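Local coordinates for 3-polyprenyl-4-hydroxybenzoate decarboxylase and related decarboxylases (Pelotomaculum thermopropionicum, PDB 6H6X), which binds prenylated FMN together with manganese and potassium ions and, as a UbiD-family enzyme, probably catalyses the reversible decarboxylation of aromatic acids such as furandicarboxylic acid, at residues H3-W8 / T58-D63; L9-G14 / R64-A69; K115-P120 / I240-K245. The protein carries 8 engineered substitutions. One frame throughout, in Å; residues are numbered along the deposited sequence. Where two conformers were deposited one is given.

How the contacts relate
The chain opens with helix 5-14, whose first half makes contact 1 and whose second half makes contact 2. About fifty residues on, past strands 18-21, 43-46 and 56-58, the loop 58-63 returns to close contact 1, and helix 64-70 follows at once to close contact 2. The two loops therefore cross, and the contacts touch, their centres 7 Å apart. Contact 3 comes later in series: its loop opens at 115-120 and closes on strand 240-246, with its centre about 19 Å from that of contact 1. Contacts 1 and 2 tie the N-terminal helix to a loop and helix of the same region, and contact 3 is internal to the Rift-related domain.

Contact 1 (H3-W8 / T58-D63); sequences HSLREW and TGLAGD
L60 sits against both W8 and L5, offering its backbone carbonyl to one and its branched end to the other. The indole nitrogen NE1 of W8 donates to the carbonyl oxygen O of L60 at 2.8 Å, with a nearly straight N-H...O angle of 161°. The acceptor lies in the plane of the indole, at its edge, whereas the donor stands above the carbonyl plane of L60 rather than within it. W8 has CG anti to the backbone N (chi1 -179°), which extends the indole from the helix toward the loop and also brings CD1 within 4.1 Å of L60 CB. One turn earlier on the same helix, L5 crosses the L60 side chain at about a right angle. There L5 CD1 meets L60 CD1 at 3.4 Å, tighter than usual for two methyls, with L60 CD2 next at 3.7 Å. With a phenylalanine in place of W8 there is no indole N-H, and the buried carbonyl of L60 would probably lose this bond, leaving the loop less firmly held. At the start of helix 5-14, S4 OG caps the first turn by accepting from E7 N. E295, on helix 294-315, binds the backbone N atoms of G59 and L60, and A61 packs on L66 and F67 of helix 64-70, so loop 58-63 meets three helices; W8 on A70 joins two of them directly.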
loop_
_atom_site.group_PDB
_atom_site.type_symbol
_atom_site.label_atom_id
_atom_site.label_comp_id
_atom_site.label_asym_id
_atom_site.label_seq_id
_atom_site.Cartn_x
_atom_site.Cartn_y
_atom_site.Cartn_z
ATOM N N HIS B 3 32.752 -2.381 -14.578
ATOM C CA HIS B 3 31.281 -2.604 -14.657
ATOM C C HIS B 3 30.897 -4.082 -14.655
ATOM O O HIS B 3 30.172 -4.610 -15.515
ATOM C CB HIS B 3 30.709 -1.742 -15.749
ATOM C CG HIS B 3 31.064 -0.303 -15.543
ATOM N ND1 HIS B 3 30.698 0.384 -14.400
ATOM C CD2 HIS B 3 31.865 0.534 -16.245
ATOM C CE1 HIS B 3 31.220 1.596 -14.430
ATOM N NE2 HIS B 3 31.928 1.714 -15.541
ATOM N N SER B 4 31.457 -4.714 -13.622
ATOM C CA SER B 4 31.263 -6.112 -13.269
ATOM C C SER B 4 30.319 -6.162 -12.085
ATOM O O SER B 4 30.068 -5.131 -11.395
ATOM C CB SER B 4 32.612 -6.672 -12.796
ATOM O OG SER B 4 33.105 -5.916 -11.665
ATOM N N LEU B 5 29.863 -7.373 -11.781
ATOM C CA LEU B 5 29.154 -7.600 -10.549
ATOM C C LEU B 5 29.945 -7.080 -9.337
ATOM O O LEU B 5 29.383 -6.404 -8.470
ATOM C CB LEU B 5 28.775 -9.064 -10.386
ATOM C CG LEU B 5 28.118 -9.387 -9.028
ATOM C CD1 LEU B 5 26.837 -8.586 -8.869
ATOM C CD2 LEU B 5 27.841 -10.856 -8.852
ATOM N N ARG B 6 31.248 -7.379 -9.278
ATOM C CA ARG B 6 32.080 -6.927 -8.119
ATOM C C ARG B 6 32.101 -5.442 -7.901
ATOM O O ARG B 6 32.005 -4.990 -6.758
ATOM C CB ARG B 6 33.508 -7.454 -8.181
ATOM C CG ARG B 6 33.606 -8.841 -7.567
ATOM C CD ARG B 6 34.781 -9.558 -8.100
ATOM N NE ARG B 6 34.566 -11.003 -8.074
ATOM C CZ ARG B 6 35.244 -11.881 -7.354
ATOM N NH1 ARG B 6 34.949 -13.171 -7.495
ATOM N NH2 ARG B 6 36.224 -11.493 -6.537
ATOM N N GLU B 7 32.191 -4.663 -8.962
ATOM C CA GLU B 7 32.068 -3.223 -8.792
ATOM C C GLU B 7 30.663 -2.820 -8.310
ATOM O O GLU B 7 30.539 -1.997 -7.393
ATOM C CB GLU B 7 32.531 -2.484 -10.047
ATOM C CG GLU B 7 34.073 -2.467 -10.066
ATOM C CD GLU B 7 34.709 -2.351 -11.436
ATOM O OE1 GLU B 7 34.276 -1.440 -12.188
ATOM O OE2 GLU B 7 35.651 -3.147 -11.737
ATOM N N TRP B 8 29.623 -3.467 -8.850
ATOM C CA TRP B 8 28.288 -3.177 -8.389
ATOM C C TRP B 8 28.164 -3.495 -6.922
ATOM O O TRP B 8 27.596 -2.713 -6.195
ATOM C CB TRP B 8 27.196 -3.941 -9.185
ATOM C CG TRP B 8 25.847 -3.588 -8.700
ATOM C CD1 TRP B 8 25.056 -4.326 -7.875
ATOM C CD2 TRP B 8 25.170 -2.374 -8.924
ATOM N NE1 TRP B 8 23.909 -3.664 -7.615
ATOM C CE2 TRP B 8 23.952 -2.450 -8.234
ATOM C CE3 TRP B 8 25.475 -1.213 -9.662
ATOM C CZ2 TRP B 8 23.019 -1.412 -8.235
ATOM C CZ3 TRP B 8 24.560 -0.185 -9.687
ATOM C CH2 TRP B 8 23.341 -0.281 -8.969
ATOM N N THR B 58 22.136 -12.218 -3.469
ATOM C CA THR B 58 20.772 -12.033 -3.962
ATOM C C THR B 58 20.331 -10.587 -3.731
ATOM O O THR B 58 20.863 -9.921 -2.865
ATOM C CB THR B 58 19.787 -13.054 -3.388
ATOM O OG1 THR B 58 18.529 -12.986 -4.105
ATOM C CG2 THR B 58 19.577 -12.841 -1.915
ATOM N N GLY B 59 19.425 -10.101 -4.589
ATOM C CA GLY B 59 18.805 -8.792 -4.416
ATOM C C GLY B 59 19.757 -7.654 -4.778
ATOM O O GLY B 59 19.885 -6.707 -4.019
ATOM N N LEU B 60 20.380 -7.733 -5.952
ATOM C CA LEU B 60 21.340 -6.701 -6.436
ATOM C C LEU B 60 20.752 -5.346 -6.622
ATOM O O LEU B 60 21.434 -4.325 -6.422
ATOM C CB LEU B 60 21.993 -7.103 -7.769
ATOM C CG LEU B 60 22.781 -8.415 -7.735
ATOM C CD1 LEU B 60 23.397 -8.663 -9.081
ATOM C CD2 LEU B 60 23.841 -8.367 -6.657
ATOM N N ALA B 61 19.484 -5.320 -6.997
ATOM C CA ALA B 61 18.737 -4.074 -7.096
ATOM C C ALA B 61 17.265 -4.404 -6.888
ATOM O O ALA B 61 16.737 -5.281 -7.559
ATOM C CB ALA B 61 18.949 -3.460 -8.481
ATOM N N GLY B 62 16.622 -3.708 -5.971
ATOM C CA GLY B 62 15.268 -3.990 -5.562
ATOM C C GLY B 62 14.357 -2.788 -5.482
ATOM O O GLY B 62 13.323 -2.858 -4.843
ATOM N N ASP B 63 14.749 -1.699 -6.140
ATOM C CA ASP B 63 13.973 -0.490 -6.205
ATOM C C ASP B 63 14.441 0.290 -7.406
ATOM O O ASP B 63 15.520 0.023 -7.955
ATOM C CB ASP B 63 14.059 0.306 -4.905
ATOM C CG ASP B 63 15.457 0.909 -4.634
ATOM O OD1 ASP B 63 16.056 1.548 -5.550
ATOM O OD2 ASP B 63 15.930 0.776 -3.474
#

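Contact 2 (L9-G14 / R64-A69); sequences LAFLEG and RELFAA
F11 and L12 of helix 9-14 face L66 and A69 of helix 64-69 in a widely spaced helix-helix packing within the UbiD N-terminal domain. The axes of the two short segments come no closer than 12.2 Å, and their N-to-C directions differ by 134°, nearer antiparallel than parallel. The nearest backbones are those of L12 and L66, with CA atoms 8.8 Å apart, so side chains alone bridge the distance, and they do so by apolar contact. The F11 ring does much of this work. Its CG lies anti to the backbone N (chi1 180°), which carries the phenyl group straight out from its helix to the far one. There the outer end of the ring meets the methyl group of A69, F11 CZ lying 3.7 Å from A69 CB, with an oblique approach. Another partner comes from the side: L66 CD2 sits at the ring edge, near its plane, 4.2 Å from F11 CE2. L66 is thus shared, because its two methyls also receive L12. The two leucines have CG anti to the carbonyl carbon, and their branched ends converge although neither CB points directly at the opposite helix. Around the pair, L12 also packs on L18 of strand 18-21, and E13 forms a salt bridge with R20 of the same strand. F67 turns to L298, L299 and I302 of helix 294-315, so helix 64-70 lies between the N-terminal helix and that longer one. Where the leucines meet, a single methyl, L12 CD2, lies almost evenly between two others, 4.0 Å from L66 CD1 and 4.1 Å from L66 CD2.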
loop_
_atom_site.group_PDB
_atom_site.type_symbol
_atom_site.label_atom_id
_atom_site.label_comp_id
_atom_site.label_asym_id
_atom_site.label_seq_id
_atom_site.Cartn_x
_atom_site.Cartn_y
_atom_site.Cartn_z
ATOM N N LEU B 9 28.692 -4.631 -6.477
ATOM C CA LEU B 9 28.662 -4.913 -5.021
ATOM C C LEU B 9 29.417 -3.880 -4.170
ATOM O O LEU B 9 28.998 -3.596 -3.046
ATOM C CB LEU B 9 29.156 -6.314 -4.691
ATOM C CG LEU B 9 28.394 -7.451 -5.320
ATOM C CD1 LEU B 9 29.019 -8.764 -4.922
ATOM C CD2 LEU B 9 26.918 -7.429 -4.928
ATOM N N ALA B 10 30.494 -3.314 -4.709
ATOM C CA ALA B 10 31.244 -2.248 -4.033
ATOM C C ALA B 10 30.382 -1.005 -3.894
ATOM O O ALA B 10 30.263 -0.461 -2.797
ATOM C CB ALA B 10 32.546 -1.923 -4.782
ATOM N N PHE B 11 29.772 -0.573 -4.994
ATOM C CA PHE B 11 28.774 0.516 -4.977
ATOM C C PHE B 11 27.664 0.300 -3.938
ATOM O O PHE B 11 27.319 1.226 -3.204
ATOM C CB PHE B 11 28.173 0.661 -6.369
ATOM C CG PHE B 11 27.126 1.743 -6.493
ATOM C CD1 PHE B 11 27.491 3.067 -6.739
ATOM C CD2 PHE B 11 25.770 1.423 -6.433
ATOM C CE1 PHE B 11 26.531 4.063 -6.881
ATOM C CE2 PHE B 11 24.807 2.405 -6.572
ATOM C CZ PHE B 11 25.186 3.731 -6.790
ATOM N N LEU B 12 27.115 -0.913 -3.842
ATOM C CA LEU B 12 26.060 -1.168 -2.843
ATOM C C LEU B 12 26.603 -1.093 -1.400
ATOM O O LEU B 12 25.925 -0.567 -0.510
ATOM C CB LEU B 12 25.385 -2.540 -3.049
ATOM C CG LEU B 12 24.595 -2.881 -4.304
ATOM C CD1 LEU B 12 24.198 -4.346 -4.251
ATOM C CD2 LEU B 12 23.360 -2.031 -4.399
ATOM N N GLU B 13 27.796 -1.644 -1.167
ATOM C CA GLU B 13 28.399 -1.675 0.189
ATOM C C GLU B 13 28.607 -0.260 0.756
ATOM O O GLU B 13 28.185 0.030 1.870
ATOM C CB GLU B 13 29.722 -2.455 0.198
ATOM C CG GLU B 13 30.129 -3.000 1.573
ATOM C CD GLU B 13 30.730 -4.405 1.512
ATOM O OE1 GLU B 13 31.577 -4.648 0.626
ATOM O OE2 GLU B 13 30.364 -5.275 2.343
ATOM N N GLY B 14 29.199 0.617 -0.048
ATOM C CA GLY B 14 29.437 2.010 0.330
ATOM C C GLY B 14 28.189 2.864 0.459
ATOM O O GLY B 14 28.247 3.995 0.966
ATOM N N ARG B 64 13.639 1.238 -7.825
ATOM C CA ARG B 64 13.927 2.003 -9.028
ATOM C C ARG B 64 15.146 2.938 -8.924
ATOM O O ARG B 64 15.762 3.228 -9.952
ATOM C CB ARG B 64 12.657 2.724 -9.450
ATOM C CG ARG B 64 11.753 1.781 -10.159
ATOM C CD ARG B 64 10.349 2.142 -9.746
ATOM N NE ARG B 64 9.750 1.257 -8.744
ATOM C CZ ARG B 64 8.869 0.338 -9.083
ATOM N NH1 ARG B 64 8.615 0.221 -10.369
ATOM N NH2 ARG B 64 8.269 -0.446 -8.183
ATOM N N GLU B 65 15.493 3.377 -7.716
ATOM C CA GLU B 65 16.691 4.208 -7.492
ATOM C C GLU B 65 17.972 3.429 -7.860
ATOM O O GLU B 65 18.765 3.921 -8.653
ATOM C CB GLU B 65 16.727 4.741 -6.047
ATOM N N LEU B 66 18.091 2.177 -7.401
ATOM C CA LEU B 66 19.222 1.331 -7.766
ATOM C C LEU B 66 19.272 0.977 -9.211
ATOM O O LEU B 66 20.338 1.040 -9.792
ATOM C CB LEU B 66 19.296 0.093 -6.899
ATOM C CG LEU B 66 19.599 0.476 -5.452
ATOM C CD1 LEU B 66 19.525 -0.743 -4.574
ATOM C CD2 LEU B 66 20.958 1.136 -5.341
ATOM N N PHE B 67 18.157 0.665 -9.860
ATOM C CA PHE B 67 18.258 0.407 -11.292
ATOM C C PHE B 67 18.634 1.650 -12.057
ATOM O O PHE B 67 19.301 1.565 -13.082
ATOM C CB PHE B 67 16.964 -0.208 -11.864
ATOM C CG PHE B 67 16.833 -1.686 -11.595
ATOM C CD1 PHE B 67 17.502 -2.597 -12.385
ATOM C CD2 PHE B 67 16.047 -2.146 -10.583
ATOM C CE1 PHE B 67 17.396 -3.960 -12.146
ATOM C CE2 PHE B 67 15.913 -3.519 -10.346
ATOM C CZ PHE B 67 16.586 -4.426 -11.127
ATOM N N ALA B 68 18.186 2.811 -11.600
ATOM C CA ALA B 68 18.621 4.091 -12.239
ATOM C C ALA B 68 20.126 4.287 -12.070
ATOM O O ALA B 68 20.829 4.513 -13.039
ATOM C CB ALA B 68 17.902 5.277 -11.683
ATOM N N ALA B 69 20.616 4.154 -10.859
ATOM C CA ALA B 69 22.077 4.123 -10.616
ATOM C C ALA B 69 22.827 3.123 -11.532
ATOM O O ALA B 69 23.839 3.476 -12.153
ATOM C CB ALA B 69 22.353 3.814 -9.174
#

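Contact 3 (K115-P120 / I240-K245)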
loop_
_atom_site.group_PDB
_atom_site.type_symbol
_atom_site.label_atom_id
_atom_site.label_comp_id
_atom_site.label_asym_id
_atom_site.label_seq_id
_atom_site.Cartn_x
_atom_site.Cartn_y
_atom_site.Cartn_z
ATOM N N LYS B 115 27.972 -30.016 -7.438
ATOM C CA LYS B 115 29.185 -30.061 -6.609
ATOM C C LYS B 115 29.930 -28.731 -6.635
ATOM O O LYS B 115 30.453 -28.309 -5.607
ATOM C CB LYS B 115 30.150 -31.192 -7.020
ATOM C CG LYS B 115 29.783 -32.585 -6.502
ATOM C CD LYS B 115 30.964 -33.322 -5.852
ATOM C CE LYS B 115 32.080 -33.669 -6.834
ATOM N NZ LYS B 115 31.727 -34.744 -7.813
ATOM N N MET B 116 29.997 -28.072 -7.796
ATOM C CA MET B 116 30.761 -26.817 -7.899
ATOM C C MET B 116 30.039 -25.603 -7.340
ATOM O O MET B 116 30.670 -24.695 -6.768
ATOM C CB MET B 116 31.071 -26.504 -9.352
ATOM C CG MET B 116 31.919 -27.525 -10.074
ATOM S SD MET B 116 31.956 -27.133 -11.826
ATOM C CE MET B 116 32.621 -25.491 -11.722
ATOM N N LEU B 117 28.719 -25.571 -7.520
ATOM C CA LEU B 117 27.985 -24.317 -7.354
ATOM C C LEU B 117 26.825 -24.450 -6.377
ATOM O O LEU B 117 26.039 -25.425 -6.421
ATOM C CB LEU B 117 27.442 -23.866 -8.690
ATOM C CG LEU B 117 28.474 -23.648 -9.805
ATOM C CD1 LEU B 117 27.748 -23.231 -11.066
ATOM C CD2 LEU B 117 29.537 -22.627 -9.407
ATOM N N PRO B 118 26.693 -23.459 -5.502
ATOM C CA PRO B 118 25.649 -23.457 -4.497
ATOM C C PRO B 118 24.287 -23.039 -5.100
ATOM O O PRO B 118 23.766 -22.020 -4.762
ATOM C CB PRO B 118 26.158 -22.422 -3.506
ATOM C CG PRO B 118 26.875 -21.424 -4.377
ATOM C CD PRO B 118 27.549 -22.263 -5.412
ATOM N N ILE B 119 23.725 -23.874 -5.950
ATOM C CA ILE B 119 22.531 -23.536 -6.649
ATOM C C ILE B 119 21.387 -23.790 -5.686
ATOM O O ILE B 119 21.157 -24.935 -5.322
ATOM C CB ILE B 119 22.375 -24.360 -7.924
ATOM C CG1 ILE B 119 23.566 -24.094 -8.837
ATOM C CG2 ILE B 119 21.060 -24.051 -8.634
ATOM C CD1 ILE B 119 23.693 -25.055 -9.961
ATOM N N PRO B 120 20.621 -22.734 -5.321
ATOM C CA PRO B 120 19.567 -22.873 -4.322
ATOM C C PRO B 120 18.341 -23.605 -4.767
ATOM O O PRO B 120 18.072 -23.712 -5.963
ATOM C CB PRO B 120 19.173 -21.415 -4.015
ATOM C CG PRO B 120 20.248 -20.556 -4.620
ATOM C CD PRO B 120 20.687 -21.342 -5.809
ATOM N N ILE B 240 30.672 -16.580 -13.576
ATOM C CA ILE B 240 30.588 -17.957 -13.995
ATOM C C ILE B 240 29.966 -18.040 -15.392
ATOM O O ILE B 240 29.011 -17.312 -15.671
ATOM C CB ILE B 240 29.674 -18.760 -13.016
ATOM C CG1 ILE B 240 30.281 -18.863 -11.608
ATOM C CG2 ILE B 240 29.434 -20.162 -13.511
ATOM C CD1 ILE B 240 29.305 -18.716 -10.472
ATOM N N VAL B 241 30.471 -18.954 -16.237
ATOM C CA VAL B 241 29.906 -19.255 -17.545
ATOM C C VAL B 241 29.749 -20.738 -17.678
ATOM O O VAL B 241 30.666 -21.491 -17.373
ATOM C CB VAL B 241 30.772 -18.737 -18.713
ATOM C CG1 VAL B 241 30.409 -19.393 -20.046
ATOM C CG2 VAL B 241 30.684 -17.223 -18.803
ATOM N N ILE B 242 28.588 -21.155 -18.156
ATOM C CA ILE B 242 28.296 -22.538 -18.397
ATOM C C ILE B 242 27.990 -22.603 -19.867
ATOM O O ILE B 242 27.063 -21.969 -20.348
ATOM C CB ILE B 242 27.119 -23.038 -17.520
ATOM C CG1 ILE B 242 27.501 -22.960 -16.038
ATOM C CG2 ILE B 242 26.719 -24.445 -17.884
ATOM C CD1 ILE B 242 26.273 -23.039 -15.144
ATOM N N GLU B 243 28.783 -23.401 -20.574
ATOM C CA GLU B 243 28.669 -23.625 -22.016
ATOM C C GLU B 243 27.932 -24.918 -22.279
ATOM O O GLU B 243 28.097 -25.883 -21.555
ATOM C CB GLU B 243 30.067 -23.701 -22.623
ATOM C CG GLU B 243 30.980 -22.515 -22.280
ATOM C CD GLU B 243 32.360 -22.583 -22.908
ATOM O OE1 GLU B 243 32.607 -23.524 -23.711
ATOM O OE2 GLU B 243 33.203 -21.685 -22.600
ATOM N N GLY B 244 27.120 -24.949 -23.320
ATOM C CA GLY B 244 26.449 -26.175 -23.657
ATOM C C GLY B 244 25.606 -26.113 -24.888
ATOM O O GLY B 244 25.775 -25.249 -25.763
ATOM N N LYS B 245 24.666 -27.038 -24.966
ATOM C CA LYS B 245 23.793 -27.083 -26.129
ATOM C C LYS B 245 22.430 -27.629 -25.779
ATOM O O LYS B 245 22.304 -28.482 -24.905
ATOM C CB LYS B 245 24.461 -27.894 -27.232
ATOM C CG LYS B 245 24.834 -29.310 -26.837
ATOM C CD LYS B 245 25.918 -29.902 -27.744
ATOM C CE LYS B 245 26.584 -31.125 -27.100
ATOM N NZ LYS B 245 27.430 -31.929 -28.028
#
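L117 has CG anti to its own carbonyl carbon (chi1 -58°), a setting that lets the two methyls of its fork reach I240 and I242 separately. In both isoleucines CG1 likewise stands beside the backbone N, pointing CD1 at the leucine; the second torsion of I240 stops about 40° short of full extension (chi2 140°). L117 CD2 lies 4.1 Å from I240 CD1, the nearer of the two meetings, while L117 CD1 approaches I242 CD1 at 4.3 Å. The L117 and I240 side chains run alongside each other with opposed directions and touch at their terminal methyls. All three residues are buried, and the contact is purely apolar. I240 and I242 are two apart on one strand and therefore offer the same face. E243 points the other way, where its carboxylate is bound by T229 OG1 and E228 N. L117 is the first residue to leave the short helix 113-116, and directly after it P118 centres an inverse gamma turn, closed by a weak bond of 2.8 Å from I119 N to L117 O. Y286 of strand 286-287 packs on P118, I119, P120 and I240, joining the turn and the strand from a further side. Strand 240-246 itself runs between strands 184-190 and 264-280, pairing antiparallel with each. The arrangement is thus a helix-to-loop exit covering one face of a curled antiparallel sheet, consistent with the split-barrel fold of FMN-binding domains to which the UbiD Rift-related domain belongs.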